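Local coordinates for protein proline dehydrogenase (Deinococcus radiodurans, PDB 4H6Q) that catalyses the FAD-dependent oxidation of L-proline to delta-1-pyrroline-5-carboxylate, passing the electrons to a quinone, as the first step of proline breakdown to glutamate, at residues F133-M138 with G164-S169; R143-L148 with L171-G176; I188-G193 with N225-A230. All coordinates share one frame; numbering follows the deposited sequence.

Contact 1: residues F133-M138 with G164-S169; sequences FICLDM and GTVLQS. With FAD (flavin-adenine dinucleotide), chain C.
Thr165 places OG1 opposite its own main-chain N (chi1 -168°), which turns the hydroxyl to Leu136. There Thr165 OG1 donates to Leu136 O at 2.8 Å, in the carbonyl plane. Met138 also starts anti to its N (-165°). The bends at chi2 and chi3 turn Met138 CE to the main chain of strand 163-168, 3.2 Å from Val166 O. That buried oxygen has no polar partner in the model. Met138 CG crosses the Gln168 side chain at about a right angle, 3.4 Å from Gln168 OE1. Val166 sits between Cys135 SG, 3.5 Å from Val166 CG2, and Met138 CB.

The backbones pair in parallel: Gly164 N bonds to Ile134 O, and Leu136 N to Gly164 O. Phe133 CZ lies 3.4 Å from Gly164 N.

Both segments grip the flavin. Met138 N donates to FAD O4 and FAD N3 donates to Met138 O. Gln168 NE2 gives FAD O2 a nearly straight bond of 2.8 Å (172°) and also bonds to Glu139 O. Asp137, an active-site residue by similarity, forms salt bridges with Arg189 and Lys100 and a hydrogen bond with Tyr280 OH, and touches the bound tetrahydrofuran-2-carboxylic acid. These are the two parallel strands of the beta-alpha-beta unit 133-136, 144-158, 163-168 in the beta8-alpha8 (TIM) barrel.

Contact 2: residues R143-L148 with L171-G176; sequences RVDVTL and LYRSLG
The Arg173 guanidinium carries Val144 on one face and Asp145 at its edge. Val144 CG1 sits above the centre of the group, 3.5 Å from Arg173 CZ. The two side chains run past each other in opposite directions. At the edge, Arg173 NH2 donates to Asp145 OD2 at 2.9 Å, with an angle of 158° at the hydrogen. The oxygen lies in the guanidinium plane. The carboxylate itself is turned, however, with the two planes 56° apart. The bond therefore meets Asp145 OD2 from above the carboxylate plane. Two weak bonds add to the salt bridge: Arg173 NH1 to Asp145 OD1 at 3.3 Å, and Arg173 NH1 to Asp145 OD2 at 3.2 Å. Asp145 OD2 thus takes one good bond, from NH2, and one weak one, from NH1.

Arg173 leaves its backbone with CG between N and the carbonyl carbon (chi1 57°) and bends once more at chi3, which delivers the guanidinium to the start of helix 144-158. Asp177 holds Arg173 NE in a second salt bridge. The group is shared by two acids, which may favour its charge.

Beside the charged pair, Val144 CG2 and Leu171 CD1 meet tip to tip at 4.0 Å. Leu148 CD1 makes a loose contact with the guanidinium, 4.3 Å from Arg173 NH2. Leu171 to Ser174 form a type I turn. In the other segment Arg143 O accepts from both Thr147 N and Thr147 OG1, which reach it from opposite faces of its plane. Gln106 also bonds to this hydroxyl.

This is packing between the start of helix 144-158 and the turn that leads into helix 174-180, two successive outer helices of the barrel. An apolar patch surrounds buried Val144 and Leu171, and the salt bridge is on the solvent side, where Asp145 is exposed.

Contact 3: residues I188-G193 with N225-A230; sequences IRMVKG and NYTNVA. With FAD (flavin-adenine dinucleotide), chain C.
Backbone hydrogen bonds join the two parallel strands. Ile188 N bonds to Tyr226 O, Asn228 N to Ile188 O, Met190 N to Asn228 O, and Ala230 N to Met190 O. CA-H...O contacts add to them at Arg189 and Thr227.

Side-chain packing is close on the face of Arg189 and Asn228. Arg189 CB lies 3.9 Å from Asn228 ND2, which bonds to Asn187 OD1. Ala230 CB lies 3.4 Å from Arg189 CG. Val191 CG1 meets Ala230 CB at 3.8 Å.

The polar contacts serve the cofactor. Arg189 NH2 donates to FAD N5 at 3.1 Å, while Ser98 OG holds NH1 and Gln257 OE1 holds NE. The extended chain of Lys192 lies along O1P and O3P and carries NZ to FAD O1A, 2.8 Å away. Asp210 and Asp233 share that ammonium. One water accepts from Lys192 N and donates to Ala230 O and FAD O1P, tying both segments to the phosphate.

Van der Waals contacts pack against the flavin: Val191 CG2 is 3.3 Å from FAD N1, and Ala230 CB 3.6 Å from FAD C8.

Strand 163-168 flanks strand 188-191, and strand 254-259 flanks 227-230. Helix 206-222, the crossover between the two strands, covers the Ile188 and Thr227 face through His220.

Contacts 1 and 3 are buried in the barrel core, with centres 8 Å apart. Contact 2 lies farther out, partly buried, among the surrounding helices. Strands 163-168 and 188-191 are neighbours, so contacts 1 and 3 continue one sheet; Thr165 O and Arg189 N probably bond across it. Both pair parallel strands and both hold FAD, contact 1 at the pyrimidine edge, contact 3 at N5, the ring and the phosphates. Contact 2 has no strand pairing and relies on a salt bridge and aliphatic packing. It touches contact 1, where Met138 packs on Val144, Thr147 and Leu148, and Gln168 O and Ser174 OG form a probable hydrogen bond. Contacts 2 and 3 do not touch.

Contact 1: residues F133-M138 with G164-S169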
loop_
_atom_site.group_PDB
_atom_site.type_symbol
_atom_site.label_atom_id
_atom_site.label_comp_id
_atom_site.label_asym_id
_atom_site.label_seq_id
_atom_site.Cartn_x
_atom_site.Cartn_y
_atom_site.Cartn_z
ATOM N N PHE A 133 -6.221 2.341 10.404
ATOM C CA PHE A 133 -6.569 1.698 9.154
ATOM C C PHE A 133 -5.429 0.799 8.689
ATOM O O PHE A 133 -4.242 1.232 8.769
ATOM C CB PHE A 133 -6.853 2.774 8.085
ATOM C CG PHE A 133 -7.277 2.233 6.749
ATOM C CD1 PHE A 133 -8.617 1.962 6.485
ATOM C CD2 PHE A 133 -6.331 2.015 5.752
ATOM C CE1 PHE A 133 -9.004 1.499 5.205
ATOM C CE2 PHE A 133 -6.703 1.557 4.506
ATOM C CZ PHE A 133 -8.036 1.290 4.237
ATOM N N ILE A 134 -5.770 -0.375 8.140
ATOM C CA ILE A 134 -4.755 -1.264 7.559
ATOM C C ILE A 134 -5.108 -1.515 6.115
ATOM O O ILE A 134 -6.259 -1.880 5.816
ATOM C CB ILE A 134 -4.764 -2.631 8.293
ATOM C CG1 ILE A 134 -4.434 -2.492 9.797
ATOM C CG2 ILE A 134 -3.811 -3.628 7.618
ATOM C CD1 ILE A 134 -3.055 -1.784 10.087
ATOM N N CYS A 135 -4.117 -1.368 5.227
ATOM C CA CYS A 135 -4.268 -1.816 3.856
ATOM C C CYS A 135 -3.569 -3.166 3.647
ATOM O O CYS A 135 -2.397 -3.313 4.038
ATOM C CB CYS A 135 -3.699 -0.786 2.859
ATOM S SG CYS A 135 -3.873 -1.348 1.123
ATOM N N LEU A 136 -4.272 -4.128 3.048
ATOM C CA LEU A 136 -3.676 -5.392 2.583
ATOM C C LEU A 136 -3.127 -5.145 1.180
ATOM O O LEU A 136 -3.892 -5.060 0.196
ATOM C CB LEU A 136 -4.727 -6.508 2.548
ATOM C CG LEU A 136 -5.557 -6.615 3.850
ATOM C CD1 LEU A 136 -6.647 -7.656 3.681
ATOM C CD2 LEU A 136 -4.686 -6.931 5.080
ATOM N N ASP A 137 -1.784 -4.996 1.070
ATOM C CA ASP A 137 -1.143 -4.805 -0.243
ATOM C C ASP A 137 -1.445 -6.034 -1.133
ATOM O O ASP A 137 -1.668 -7.155 -0.650
ATOM C CB ASP A 137 0.367 -4.702 -0.069
ATOM C CG ASP A 137 0.842 -3.367 0.461
ATOM O OD1 ASP A 137 0.067 -2.388 0.560
ATOM O OD2 ASP A 137 2.093 -3.327 0.766
ATOM N N MET A 138 -1.465 -5.814 -2.434
ATOM C CA MET A 138 -1.628 -6.940 -3.350
ATOM C C MET A 138 -0.286 -7.422 -3.888
ATOM O O MET A 138 0.493 -6.632 -4.450
ATOM C CB MET A 138 -2.597 -6.623 -4.495
ATOM C CG MET A 138 -3.059 -7.898 -5.249
ATOM S SD MET A 138 -4.034 -9.050 -4.222
ATOM C CE MET A 138 -5.555 -8.165 -4.003
ATOM N N GLY A 164 -8.623 -2.060 4.183
ATOM C CA GLY A 164 -8.731 -1.858 2.749
ATOM C C GLY A 164 -7.820 -2.802 1.994
ATOM O O GLY A 164 -7.067 -3.578 2.619
ATOM N N THR A 165 -7.867 -2.732 0.675
ATOM C CA THR A 165 -6.934 -3.539 -0.120
ATOM C C THR A 165 -6.574 -2.802 -1.416
ATOM O O THR A 165 -6.750 -1.562 -1.468
ATOM C CB THR A 165 -7.437 -5.006 -0.314
ATOM O OG1 THR A 165 -6.375 -5.802 -0.845
ATOM C CG2 THR A 165 -8.648 -5.118 -1.246
ATOM N N VAL A 166 -6.030 -3.549 -2.376
ATOM C CA VAL A 166 -5.397 -3.000 -3.573
ATOM C C VAL A 166 -5.839 -3.835 -4.778
ATOM O O VAL A 166 -5.968 -5.066 -4.661
ATOM C CB VAL A 166 -3.852 -3.118 -3.471
ATOM C CG1 VAL A 166 -3.170 -2.625 -4.743
ATOM C CG2 VAL A 166 -3.310 -2.390 -2.191
ATOM N N LEU A 167 -6.086 -3.185 -5.924
ATOM C CA LEU A 167 -6.266 -3.910 -7.188
ATOM C C LEU A 167 -5.299 -3.374 -8.206
ATOM O O LEU A 167 -5.048 -2.133 -8.295
ATOM C CB LEU A 167 -7.690 -3.832 -7.735
ATOM C CG LEU A 167 -8.731 -4.530 -6.855
ATOM C CD1 LEU A 167 -10.108 -4.217 -7.323
ATOM C CD2 LEU A 167 -8.533 -6.045 -6.814
ATOM N N GLN A 168 -4.774 -4.314 -8.998
ATOM C CA GLN A 168 -3.705 -3.980 -9.969
ATOM C C GLN A 168 -4.280 -3.894 -11.383
ATOM O O GLN A 168 -4.882 -4.890 -11.897
ATOM C CB GLN A 168 -2.581 -5.036 -9.946
ATOM C CG GLN A 168 -1.909 -5.189 -8.587
ATOM C CD GLN A 168 -1.519 -6.601 -8.282
ATOM O OE1 GLN A 168 -2.300 -7.521 -8.539
ATOM N NE2 GLN A 168 -0.378 -6.789 -7.649
ATOM N N SER A 169 -4.103 -2.759 -12.058
ATOM C CA SER A 169 -4.738 -2.562 -13.375
ATOM C C SER A 169 -4.126 -3.413 -14.472
ATOM O O SER A 169 -4.719 -3.549 -15.555
ATOM C CB SER A 169 -4.711 -1.094 -13.813
ATOM O OG SER A 169 -3.403 -0.692 -14.282
HETATM P PA FAD C . 4.818 4.262 -14.334
HETATM O O1A FAD C . 4.041 4.281 -15.655
HETATM O O2A FAD C . 5.655 3.085 -14.042
HETATM O O5B FAD C . 5.706 5.451 -14.109
HETATM C C5B FAD C . 5.186 6.763 -14.255
HETATM C C4B FAD C . 6.216 7.843 -13.997
HETATM O O4B FAD C . 6.402 7.925 -12.602
HETATM C C3B FAD C . 7.570 7.543 -14.530
HETATM O O3B FAD C . 7.746 7.843 -15.904
HETATM C C2B FAD C . 8.413 8.354 -13.623
HETATM O O2B FAD C . 8.317 9.735 -13.900
HETATM C C1B FAD C . 7.759 8.085 -12.306
HETATM N N9A FAD C . 8.253 6.884 -11.632
HETATM C C8A FAD C . 7.508 5.759 -11.283
HETATM N N7A FAD C . 8.258 4.842 -10.670
HETATM C C5A FAD C . 9.539 5.378 -10.570
HETATM C C6A FAD C . 10.734 4.914 -10.052
HETATM N N6A FAD C . 10.829 3.637 -9.422
HETATM N N1A FAD C . 11.814 5.705 -10.142
HETATM C C2A FAD C . 11.765 6.925 -10.716
HETATM N N3A FAD C . 10.636 7.425 -11.242
HETATM C C4A FAD C . 9.542 6.675 -11.161
HETATM N N1 FAD C . 1.663 -2.460 -6.928
HETATM C C2 FAD C . 1.312 -3.699 -6.489
HETATM O O2 FAD C . 1.396 -4.681 -7.354
HETATM N N3 FAD C . 0.866 -3.938 -5.217
HETATM C C4 FAD C . 0.756 -2.910 -4.288
HETATM O O4 FAD C . 0.333 -3.167 -3.034
HETATM C C4X FAD C . 1.128 -1.557 -4.708
HETATM N N5 FAD C . 1.039 -0.502 -3.836
HETATM C C5X FAD C . 1.369 0.747 -4.315
HETATM C C6 FAD C . 1.279 1.850 -3.451
HETATM C C7 FAD C . 1.585 3.150 -3.929
HETATM C C7M FAD C . 1.486 4.352 -2.992
HETATM C C8 FAD C . 1.980 3.309 -5.279
HETATM C C8M FAD C . 2.307 4.672 -5.829
HETATM C C9 FAD C . 2.101 2.194 -6.123
HETATM C C9A FAD C . 1.782 0.934 -5.657
HETATM N N10 FAD C . 1.880 -0.159 -6.540
HETATM C C10 FAD C . 1.564 -1.409 -6.067
HETATM C "C1'" FAD C . 2.258 -0.002 -7.935
HETATM C "C2'" FAD C . 3.680 -0.297 -8.298
HETATM O "O2'" FAD C . 4.457 0.047 -7.157
HETATM C "C3'" FAD C . 3.708 0.476 -9.639
HETATM O "O3'" FAD C . 3.515 -0.301 -10.783
HETATM C "C4'" FAD C . 4.811 1.435 -9.857
HETATM O "O4'" FAD C . 4.712 2.337 -8.813
HETATM C "C5'" FAD C . 4.603 2.112 -11.204
HETATM O "O5'" FAD C . 4.636 3.493 -11.019
HETATM P P FAD C . 3.541 4.469 -11.638
HETATM O O1P FAD C . 2.031 4.125 -11.458
HETATM O O2P FAD C . 4.084 5.866 -11.235
HETATM O O3P FAD C . 3.795 4.503 -13.233
#

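Contact 2: residues R143-L148 with L171-G176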
loop_
_atom_site.group_PDB
_atom_site.type_symbol
_atom_site.label_atom_id
_atom_site.label_comp_id
_atom_site.label_asym_id
_atom_site.label_seq_id
_atom_site.Cartn_x
_atom_site.Cartn_y
_atom_site.Cartn_z
ATOM N N ARG A 143 -1.650 -14.960 -5.304
ATOM C CA ARG A 143 -2.166 -14.639 -3.964
ATOM C C ARG A 143 -3.458 -13.825 -4.022
ATOM O O ARG A 143 -4.010 -13.466 -2.990
ATOM C CB ARG A 143 -1.080 -13.919 -3.134
ATOM C CG ARG A 143 0.026 -14.922 -2.697
ATOM C CD ARG A 143 1.180 -14.233 -1.976
ATOM N NE ARG A 143 2.187 -15.246 -1.603
ATOM C CZ ARG A 143 2.230 -15.890 -0.440
ATOM N NH1 ARG A 143 1.335 -15.638 0.515
ATOM N NH2 ARG A 143 3.204 -16.752 -0.218
ATOM N N VAL A 144 -3.942 -13.492 -5.224
ATOM C CA VAL A 144 -5.115 -12.592 -5.350
ATOM C C VAL A 144 -6.384 -13.226 -4.780
ATOM O O VAL A 144 -7.077 -12.579 -3.976
ATOM C CB VAL A 144 -5.357 -12.167 -6.832
ATOM C CG1 VAL A 144 -6.642 -11.341 -6.934
ATOM C CG2 VAL A 144 -4.153 -11.406 -7.379
ATOM N N ASP A 145 -6.693 -14.483 -5.123
ATOM C CA ASP A 145 -7.930 -15.092 -4.617
ATOM C C ASP A 145 -7.963 -15.147 -3.104
ATOM O O ASP A 145 -8.951 -14.725 -2.471
ATOM C CB ASP A 145 -8.121 -16.500 -5.225
ATOM C CG ASP A 145 -8.526 -16.432 -6.693
ATOM O OD1 ASP A 145 -7.892 -17.060 -7.559
ATOM O OD2 ASP A 145 -9.494 -15.753 -6.988
ATOM N N VAL A 146 -6.905 -15.672 -2.485
ATOM C CA VAL A 146 -6.882 -15.766 -1.036
ATOM C C VAL A 146 -6.881 -14.381 -0.374
ATOM O O VAL A 146 -7.562 -14.167 0.632
ATOM C CB VAL A 146 -5.692 -16.641 -0.486
ATOM C CG1 VAL A 146 -4.301 -16.092 -0.845
ATOM C CG2 VAL A 146 -5.794 -16.791 1.015
ATOM N N THR A 147 -6.160 -13.418 -0.938
ATOM C CA THR A 147 -6.184 -12.069 -0.350
ATOM C C THR A 147 -7.588 -11.461 -0.426
ATOM O O THR A 147 -8.037 -10.846 0.545
ATOM C CB THR A 147 -5.170 -11.145 -1.035
ATOM O OG1 THR A 147 -3.864 -11.716 -0.855
ATOM C CG2 THR A 147 -5.175 -9.726 -0.473
ATOM N N LEU A 148 -8.296 -11.616 -1.539
ATOM C CA LEU A 148 -9.658 -11.070 -1.643
ATOM C C LEU A 148 -10.680 -11.792 -0.750
ATOM O O LEU A 148 -11.595 -11.151 -0.196
ATOM C CB LEU A 148 -10.144 -11.022 -3.105
ATOM C CG LEU A 148 -9.346 -10.055 -3.994
ATOM C CD1 LEU A 148 -9.930 -10.050 -5.411
ATOM C CD2 LEU A 148 -9.233 -8.618 -3.447
ATOM N N LEU A 171 -3.848 -6.583 -14.435
ATOM C CA LEU A 171 -4.483 -7.925 -14.489
ATOM C C LEU A 171 -5.832 -7.894 -15.204
ATOM O O LEU A 171 -6.679 -7.040 -14.913
ATOM C CB LEU A 171 -4.701 -8.505 -13.088
ATOM C CG LEU A 171 -3.478 -8.762 -12.206
ATOM C CD1 LEU A 171 -3.886 -9.562 -10.952
ATOM C CD2 LEU A 171 -2.370 -9.489 -12.937
ATOM N N TYR A 172 -6.064 -8.858 -16.095
ATOM C CA TYR A 172 -7.355 -8.977 -16.745
ATOM C C TYR A 172 -8.503 -9.145 -15.771
ATOM O O TYR A 172 -9.616 -8.712 -16.081
ATOM C CB TYR A 172 -7.367 -10.197 -17.681
ATOM C CG TYR A 172 -6.260 -10.222 -18.702
ATOM C CD1 TYR A 172 -6.149 -9.237 -19.683
ATOM C CD2 TYR A 172 -5.371 -11.287 -18.749
ATOM C CE1 TYR A 172 -5.136 -9.307 -20.657
ATOM C CE2 TYR A 172 -4.370 -11.350 -19.701
ATOM C CZ TYR A 172 -4.264 -10.365 -20.662
ATOM O OH TYR A 172 -3.255 -10.438 -21.621
ATOM N N ARG A 173 -8.245 -9.764 -14.612
ATOM C CA ARG A 173 -9.329 -10.109 -13.665
ATOM C C ARG A 173 -9.788 -8.926 -12.800
ATOM O O ARG A 173 -10.816 -9.023 -12.101
ATOM C CB ARG A 173 -8.874 -11.221 -12.724
ATOM C CG ARG A 173 -7.581 -10.882 -11.918
ATOM C CD ARG A 173 -7.279 -11.979 -10.880
ATOM N NE ARG A 173 -8.391 -12.117 -9.926
ATOM C CZ ARG A 173 -8.591 -13.182 -9.157
ATOM N NH1 ARG A 173 -7.756 -14.231 -9.206
ATOM N NH2 ARG A 173 -9.636 -13.214 -8.346
ATOM N N SER A 174 -9.021 -7.834 -12.797
ATOM C CA SER A 174 -9.219 -6.802 -11.778
ATOM C C SER A 174 -10.577 -6.061 -11.837
ATOM O O SER A 174 -11.163 -5.777 -10.786
ATOM C CB SER A 174 -8.065 -5.794 -11.788
ATOM O OG SER A 174 -6.889 -6.445 -11.322
ATOM N N LEU A 175 -11.074 -5.734 -13.036
ATOM C CA LEU A 175 -12.362 -5.054 -13.115
ATOM C C LEU A 175 -13.487 -5.904 -12.513
ATOM O O LEU A 175 -14.361 -5.383 -11.801
ATOM C CB LEU A 175 -12.713 -4.657 -14.557
ATOM C CG LEU A 175 -12.093 -3.341 -15.047
ATOM C CD1 LEU A 175 -12.578 -3.103 -16.458
ATOM C CD2 LEU A 175 -12.446 -2.121 -14.198
ATOM N N GLY A 176 -13.493 -7.203 -12.823
ATOM C CA GLY A 176 -14.488 -8.103 -12.267
ATOM C C GLY A 176 -14.334 -8.225 -10.749
ATOM O O GLY A 176 -15.343 -8.240 -10.003
#

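Contact 3: residues I188-G193 with N225-A230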
loop_
_atom_site.group_PDB
_atom_site.type_symbol
_atom_site.label_atom_id
_atom_site.label_comp_id
_atom_site.label_asym_id
_atom_site.label_seq_id
_atom_site.Cartn_x
_atom_site.Cartn_y
_atom_site.Cartn_z
ATOM N N ILE A 188 -10.327 0.910 -1.665
ATOM C CA ILE A 188 -9.366 0.210 -2.543
ATOM C C ILE A 188 -8.378 1.184 -3.150
ATOM O O ILE A 188 -8.793 2.256 -3.679
ATOM C CB ILE A 188 -10.099 -0.602 -3.642
ATOM C CG1 ILE A 188 -11.040 -1.630 -3.022
ATOM C CG2 ILE A 188 -9.039 -1.353 -4.492
ATOM C CD1 ILE A 188 -11.750 -2.563 -4.042
ATOM N N ARG A 189 -7.091 0.824 -3.083
ATOM C CA ARG A 189 -6.002 1.509 -3.775
ATOM C C ARG A 189 -5.858 0.907 -5.184
ATOM O O ARG A 189 -5.714 -0.312 -5.305
ATOM C CB ARG A 189 -4.717 1.282 -2.982
ATOM C CG ARG A 189 -3.476 1.979 -3.631
ATOM C CD ARG A 189 -2.148 1.366 -3.136
ATOM N NE ARG A 189 -2.023 1.574 -1.700
ATOM C CZ ARG A 189 -1.402 0.744 -0.850
ATOM N NH1 ARG A 189 -1.473 1.019 0.463
ATOM N NH2 ARG A 189 -0.679 -0.287 -1.320
ATOM N N MET A 190 -5.936 1.724 -6.229
ATOM C CA MET A 190 -5.686 1.273 -7.596
ATOM C C MET A 190 -4.238 1.540 -7.941
ATOM O O MET A 190 -3.751 2.668 -7.726
ATOM C CB MET A 190 -6.580 1.997 -8.589
ATOM C CG MET A 190 -8.090 1.912 -8.219
ATOM S SD MET A 190 -8.602 0.207 -7.893
ATOM C CE MET A 190 -10.313 0.531 -7.449
ATOM N N VAL A 191 -3.542 0.496 -8.439
ATOM C CA VAL A 191 -2.129 0.607 -8.825
ATOM C C VAL A 191 -2.010 -0.015 -10.208
ATOM O O VAL A 191 -2.919 -0.730 -10.651
ATOM C CB VAL A 191 -1.206 -0.156 -7.830
ATOM C CG1 VAL A 191 -1.419 0.369 -6.413
ATOM C CG2 VAL A 191 -1.438 -1.669 -7.862
ATOM N N LYS A 192 -0.894 0.220 -10.898
ATOM C CA LYS A 192 -0.622 -0.468 -12.178
ATOM C C LYS A 192 -0.249 -1.935 -11.940
ATOM O O LYS A 192 -0.857 -2.826 -12.551
ATOM C CB LYS A 192 0.435 0.296 -12.997
ATOM C CG LYS A 192 -0.062 1.663 -13.455
ATOM C CD LYS A 192 0.907 2.301 -14.467
ATOM C CE LYS A 192 0.484 3.768 -14.714
ATOM N NZ LYS A 192 1.220 4.291 -15.930
ATOM N N GLY A 193 0.738 -2.207 -11.106
ATOM C CA GLY A 193 1.147 -3.572 -10.799
ATOM C C GLY A 193 2.656 -3.713 -10.750
ATOM O O GLY A 193 3.331 -3.272 -11.672
ATOM N N ASN A 225 -17.256 4.568 -3.642
ATOM C CA ASN A 225 -16.331 3.969 -2.679
ATOM C C ASN A 225 -15.052 4.774 -2.561
ATOM O O ASN A 225 -14.633 5.411 -3.545
ATOM C CB ASN A 225 -15.983 2.557 -3.176
ATOM C CG ASN A 225 -17.190 1.681 -3.287
ATOM O OD1 ASN A 225 -18.068 1.727 -2.434
ATOM N ND2 ASN A 225 -17.253 0.883 -4.358
ATOM N N TYR A 226 -14.441 4.778 -1.381
ATOM C CA TYR A 226 -13.224 5.563 -1.185
ATOM C C TYR A 226 -12.097 4.958 -2.050
ATOM O O TYR A 226 -11.882 3.726 -2.051
ATOM C CB TYR A 226 -12.850 5.631 0.314
ATOM C CG TYR A 226 -11.847 6.735 0.562
ATOM C CD1 TYR A 226 -12.320 7.994 0.903
ATOM C CD2 TYR A 226 -10.473 6.550 0.361
ATOM C CE1 TYR A 226 -11.459 9.035 1.086
ATOM C CE2 TYR A 226 -9.566 7.614 0.539
ATOM C CZ TYR A 226 -10.076 8.859 0.901
ATOM O OH TYR A 226 -9.213 9.928 1.115
ATOM N N THR A 227 -11.436 5.815 -2.825
ATOM C CA THR A 227 -10.487 5.338 -3.837
ATOM C C THR A 227 -9.152 5.973 -3.575
ATOM O O THR A 227 -9.073 7.202 -3.405
ATOM C CB THR A 227 -10.996 5.746 -5.236
ATOM O OG1 THR A 227 -12.315 5.208 -5.431
ATOM C CG2 THR A 227 -10.131 5.193 -6.306
ATOM N N ASN A 228 -8.085 5.162 -3.574
ATOM C CA ASN A 228 -6.723 5.697 -3.468
ATOM C C ASN A 228 -6.082 5.598 -4.847
ATOM O O ASN A 228 -5.912 4.478 -5.365
ATOM C CB ASN A 228 -5.894 4.960 -2.390
ATOM C CG ASN A 228 -6.659 4.793 -1.108
ATOM O OD1 ASN A 228 -7.033 5.794 -0.470
ATOM N ND2 ASN A 228 -6.948 3.538 -0.718
ATOM N N VAL A 229 -5.773 6.748 -5.429
ATOM C CA VAL A 229 -5.237 6.793 -6.792
ATOM C C VAL A 229 -3.709 6.779 -6.672
ATOM O O VAL A 229 -3.065 7.828 -6.543
ATOM C CB VAL A 229 -5.754 8.049 -7.525
ATOM C CG1 VAL A 229 -5.232 8.108 -8.970
ATOM C CG2 VAL A 229 -7.293 8.046 -7.535
ATOM N N ALA A 230 -3.155 5.557 -6.610
ATOM C CA ALA A 230 -1.728 5.360 -6.324
ATOM C C ALA A 230 -0.934 5.259 -7.617
ATOM O O ALA A 230 -0.889 4.188 -8.242
ATOM C CB ALA A 230 -1.546 4.088 -5.487
HETATM P PA FAD C . 4.818 4.262 -14.334
HETATM O O1A FAD C . 4.041 4.281 -15.655
HETATM O O2A FAD C . 5.655 3.085 -14.042
HETATM O O5B FAD C . 5.706 5.451 -14.109
HETATM C C5B FAD C . 5.186 6.763 -14.255
HETATM C C4B FAD C . 6.216 7.843 -13.997
HETATM O O4B FAD C . 6.402 7.925 -12.602
HETATM C C3B FAD C . 7.570 7.543 -14.530
HETATM O O3B FAD C . 7.746 7.843 -15.904
HETATM C C2B FAD C . 8.413 8.354 -13.623
HETATM O O2B FAD C . 8.317 9.735 -13.900
HETATM C C1B FAD C . 7.759 8.085 -12.306
HETATM N N9A FAD C . 8.253 6.884 -11.632
HETATM C C8A FAD C . 7.508 5.759 -11.283
HETATM N N7A FAD C . 8.258 4.842 -10.670
HETATM C C5A FAD C . 9.539 5.378 -10.570
HETATM C C6A FAD C . 10.734 4.914 -10.052
HETATM N N6A FAD C . 10.829 3.637 -9.422
HETATM N N1A FAD C . 11.814 5.705 -10.142
HETATM C C2A FAD C . 11.765 6.925 -10.716
HETATM N N3A FAD C . 10.636 7.425 -11.242
HETATM C C4A FAD C . 9.542 6.675 -11.161
HETATM N N1 FAD C . 1.663 -2.460 -6.928
HETATM C C2 FAD C . 1.312 -3.699 -6.489
HETATM O O2 FAD C . 1.396 -4.681 -7.354
HETATM N N3 FAD C . 0.866 -3.938 -5.217
HETATM C C4 FAD C . 0.756 -2.910 -4.288
HETATM O O4 FAD C . 0.333 -3.167 -3.034
HETATM C C4X FAD C . 1.128 -1.557 -4.708
HETATM N N5 FAD C . 1.039 -0.502 -3.836
HETATM C C5X FAD C . 1.369 0.747 -4.315
HETATM C C6 FAD C . 1.279 1.850 -3.451
HETATM C C7 FAD C . 1.585 3.150 -3.929
HETATM C C7M FAD C . 1.486 4.352 -2.992
HETATM C C8 FAD C . 1.980 3.309 -5.279
HETATM C C8M FAD C . 2.307 4.672 -5.829
HETATM C C9 FAD C . 2.101 2.194 -6.123
HETATM C C9A FAD C . 1.782 0.934 -5.657
HETATM N N10 FAD C . 1.880 -0.159 -6.540
HETATM C C10 FAD C . 1.564 -1.409 -6.067
HETATM C "C1'" FAD C . 2.258 -0.002 -7.935
HETATM C "C2'" FAD C . 3.680 -0.297 -8.298
HETATM O "O2'" FAD C . 4.457 0.047 -7.157
HETATM C "C3'" FAD C . 3.708 0.476 -9.639
HETATM O "O3'" FAD C . 3.515 -0.301 -10.783
HETATM C "C4'" FAD C . 4.811 1.435 -9.857
HETATM O "O4'" FAD C . 4.712 2.337 -8.813
HETATM C "C5'" FAD C . 4.603 2.112 -11.204
HETATM O "O5'" FAD C . 4.636 3.493 -11.019
HETATM P P FAD C . 3.541 4.469 -11.638
HETATM O O1P FAD C . 2.031 4.125 -11.458
HETATM O O2P FAD C . 4.084 5.866 -11.235
HETATM O O3P FAD C . 3.795 4.503 -13.233
HETATM O O HOH W 1 0.596 2.446 -9.816
#